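Local coordinates for ubiquitin-conjugating enzyme (Plasmodium vivax, PDB 2FO3), which probably serves as an E2 enzyme, accepting ubiquitin from an E1 as a thioester and passing it on toward substrate proteins, at residues P70-L75 against S106-S111. Sequence-based numbering, arbitrary orientation.
Sequences PIVYFL and SGLVLS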
ATOM      1  N   PRO A  70       0.220  -5.903  -7.473  1.00 27.74           N
ATOM      2  CA  PRO A  70       1.468  -5.669  -6.743  1.00 27.15           C
ATOM      3  C   PRO A  70       1.439  -6.526  -5.482  1.00 24.71           C
ATOM      4  O   PRO A  70       0.345  -6.913  -5.016  1.00 24.36           O
ATOM      5  CB  PRO A  70       1.392  -4.174  -6.382  1.00 28.55           C
ATOM      6  CG  PRO A  70      -0.082  -3.865  -6.356  1.00 29.28           C
ATOM      7  CD  PRO A  70      -0.699  -4.736  -7.419  1.00 29.07           C
ATOM      8  N   ILE A  71       2.599  -6.875  -4.961  1.00 24.74           N
ATOM      9  CA  ILE A  71       2.648  -7.528  -3.651  1.00 27.41           C
ATOM     10  C   ILE A  71       2.761  -6.398  -2.613  1.00 26.53           C
ATOM     11  O   ILE A  71       3.620  -5.488  -2.755  1.00 25.48           O
ATOM     12  CB  ILE A  71       3.842  -8.498  -3.571  1.00 31.63           C
ATOM     13  CG1 ILE A  71       3.586  -9.716  -4.479  1.00 36.83           C
ATOM     14  CG2 ILE A  71       4.094  -8.911  -2.099  1.00 32.66           C
ATOM     15  CD1 ILE A  71       4.818 -10.229  -5.215  1.00 36.80           C
ATOM     16  N   VAL A  72       1.897  -6.426  -1.591  1.00 23.34           N
ATOM     17  CA  VAL A  72       1.833  -5.317  -0.587  1.00 27.04           C
ATOM     18  C   VAL A  72       1.743  -5.893   0.803  1.00 32.85           C
ATOM     19  O   VAL A  72       0.842  -6.721   1.089  1.00 35.96           O
ATOM     20  CB  VAL A  72       0.601  -4.375  -0.839  1.00 27.79           C
ATOM     21  CG1 VAL A  72       0.536  -3.216   0.174  1.00 30.71           C
ATOM     22  CG2 VAL A  72       0.637  -3.808  -2.206  1.00 25.95           C
ATOM     23  N   TYR A  73       2.663  -5.478   1.677  1.00 26.37           N
ATOM     24  CA  TYR A  73       2.621  -5.909   3.058  1.00 28.88           C
ATOM     25  C   TYR A  73       3.239  -4.863   3.989  1.00 29.56           C
ATOM     26  O   TYR A  73       4.052  -4.033   3.548  1.00 29.86           O
ATOM     27  CB  TYR A  73       3.308  -7.280   3.217  1.00 30.32           C
ATOM     28  CG  TYR A  73       4.782  -7.281   2.899  1.00 29.79           C
ATOM     29  CD1 TYR A  73       5.732  -7.063   3.902  1.00 31.54           C
ATOM     30  CD2 TYR A  73       5.231  -7.483   1.583  1.00 31.65           C
ATOM     31  CE1 TYR A  73       7.081  -7.046   3.614  1.00 32.64           C
ATOM     32  CE2 TYR A  73       6.605  -7.487   1.279  1.00 32.68           C
ATOM     33  CZ  TYR A  73       7.515  -7.271   2.303  1.00 31.98           C
ATOM     34  OH  TYR A  73       8.858  -7.282   2.023  1.00 34.48           O
ATOM     35  N   PHE A  74       2.855  -4.915   5.264  1.00 26.20           N
ATOM     36  CA  PHE A  74       3.379  -3.974   6.266  1.00 27.34           C
ATOM     37  C   PHE A  74       4.754  -4.374   6.777  1.00 30.82           C
ATOM     38  O   PHE A  74       5.021  -5.567   7.027  1.00 28.55           O
ATOM     39  CB  PHE A  74       2.441  -3.884   7.443  1.00 30.18           C
ATOM     40  CG  PHE A  74       1.209  -3.077   7.178  1.00 31.34           C
ATOM     41  CD1 PHE A  74       1.238  -1.674   7.307  1.00 31.56           C
ATOM     42  CD2 PHE A  74       0.011  -3.703   6.814  1.00 29.73           C
ATOM     43  CE1 PHE A  74       0.079  -0.907   7.067  1.00 30.61           C
ATOM     44  CE2 PHE A  74      -1.136  -2.954   6.578  1.00 31.61           C
ATOM     45  CZ  PHE A  74      -1.096  -1.540   6.711  1.00 30.46           C
ATOM     46  N   LEU A  75       5.634  -3.380   6.934  1.00 29.18           N
ATOM     47  CA  LEU A  75       6.941  -3.627   7.525  1.00 30.23           C
ATOM     48  C   LEU A  75       6.748  -3.811   9.016  1.00 26.68           C
ATOM     49  O   LEU A  75       5.667  -3.517   9.549  1.00 30.01           O
ATOM     50  CB  LEU A  75       7.929  -2.497   7.186  1.00 31.32           C
ATOM     51  CG  LEU A  75       8.272  -2.367   5.689  1.00 30.71           C
ATOM     52  CD1 LEU A  75       9.265  -1.252   5.469  1.00 30.30           C
ATOM     53  CD2 LEU A  75       8.792  -3.685   5.075  1.00 32.53           C
ATOM     54  N   SER A 106      -2.430   4.317  -5.371  1.00 20.32           N
ATOM     55  CA  SER A 106      -3.052   5.230  -4.419  1.00 23.22           C
ATOM     56  C   SER A 106      -4.386   4.666  -3.825  1.00 23.71           C
ATOM     57  O   SER A 106      -4.581   4.669  -2.610  1.00 22.13           O
ATOM     58  CB  SER A 106      -3.286   6.608  -5.069  1.00 26.19           C
ATOM     59  OG  SER A 106      -3.645   7.513  -4.064  1.00 36.10           O
ATOM     60  N   GLY A 107      -5.284   4.186  -4.692  1.00 21.48           N
ATOM     61  CA  GLY A 107      -6.578   3.609  -4.272  1.00 20.51           C
ATOM     62  C   GLY A 107      -6.401   2.315  -3.469  1.00 18.66           C
ATOM     63  O   GLY A 107      -7.172   2.052  -2.534  1.00 20.60           O
ATOM     64  N   LEU A 108      -5.408   1.517  -3.845  0.50 20.41           N
ATOM     65  CA  LEU A 108      -5.106   0.295  -3.102  0.50 20.05           C
ATOM     66  C   LEU A 108      -4.726   0.631  -1.661  0.50 21.35           C
ATOM     67  O   LEU A 108      -5.269   0.055  -0.730  0.50 18.53           O
ATOM     68  CB  LEU A 108      -3.989  -0.482  -3.809  0.50 21.73           C
ATOM     69  CG  LEU A 108      -3.441  -1.689  -3.079  0.50 21.05           C
ATOM     70  CD1 LEU A 108      -4.539  -2.741  -2.952  0.50 21.63           C
ATOM     71  CD2 LEU A 108      -2.226  -2.215  -3.825  0.50 22.56           C
ATOM     72  N   VAL A 109      -3.802   1.587  -1.495  1.00 18.76           N
ATOM     73  CA  VAL A 109      -3.377   2.053  -0.180  1.00 17.89           C
ATOM     74  C   VAL A 109      -4.552   2.680   0.582  1.00 20.31           C
ATOM     75  O   VAL A 109      -4.741   2.433   1.774  1.00 19.99           O
ATOM     76  CB  VAL A 109      -2.153   3.038  -0.315  1.00 21.27           C
ATOM     77  CG1 VAL A 109      -1.839   3.686   1.045  1.00 22.82           C
ATOM     78  CG2 VAL A 109      -0.908   2.260  -0.912  1.00 21.06           C
ATOM     79  N   LEU A 110      -5.372   3.487  -0.100  1.00 20.72           N
ATOM     80  CA  LEU A 110      -6.536   4.062   0.591  1.00 21.81           C
ATOM     81  C   LEU A 110      -7.514   2.960   1.096  1.00 22.67           C
ATOM     82  O   LEU A 110      -8.081   3.081   2.188  1.00 24.23           O
ATOM     83  CB  LEU A 110      -7.241   5.099  -0.287  1.00 22.58           C
ATOM     84  CG  LEU A 110      -8.189   6.080   0.368  1.00 28.85           C
ATOM     85  CD1 LEU A 110      -7.491   6.989   1.409  1.00 26.81           C
ATOM     86  CD2 LEU A 110      -8.830   6.893  -0.728  1.00 30.79           C
ATOM     87  N   SER A 111      -7.714   1.918   0.301  1.00 22.37           N
ATOM     88  CA  SER A 111      -8.554   0.777   0.737  1.00 25.32           C
ATOM     89  C   SER A 111      -7.980   0.064   1.962  1.00 24.74           C
ATOM     90  O   SER A 111      -8.738  -0.419   2.817  1.00 27.43           O
ATOM     91  CB  SER A 111      -8.759  -0.217  -0.398  1.00 21.78           C
ATOM     92  OG  SER A 111      -9.479   0.397  -1.465  1.00 27.20           O
TER
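Leu108 reaches out from helix 105-116 and sets one methyl, CD2, against both Pro70 and Val72 of the strand segment. On one partner, CD2 lies 3.7 Å from CG of the Pro70 ring; on the other, it comes equally near, 3.7 Å, to CG2 of Val72. The CB of Leu108 already points toward the strand, and with CG anti to the backbone N (chi1 173°) the chain carries on outward, helping to span a gap in which the closest CA atoms, those of Val72 and Val109, remain 9.0 Å apart. The fork at CG then seats CD2 over the notch between the two partners, while CD1 branches elsewhere. Leu108 runs past both side chains in the opposite direction, so they meet alongside rather than end to end. Val72 presents CG2, the methyl anti to its carbonyl carbon, and a beta-branched residue suits an extended strand while offering a compact apolar surface. Strand 71-74 is an edge of the four-stranded antiparallel meander of the UBC fold, and the helix packs across one face of that sheet. Pro70 and Val72 face the helix, whereas Ile71 between them points away and is exposed. Proline fits just ahead of the strand, where its compact, puckered ring supplies a rigid hydrocarbon surface that also meets Ile59 of the adjoining strand and Ile105. One turn further along the helix, Ile112 also packs on Val72, and Leu95 from a loop packs on Leu108.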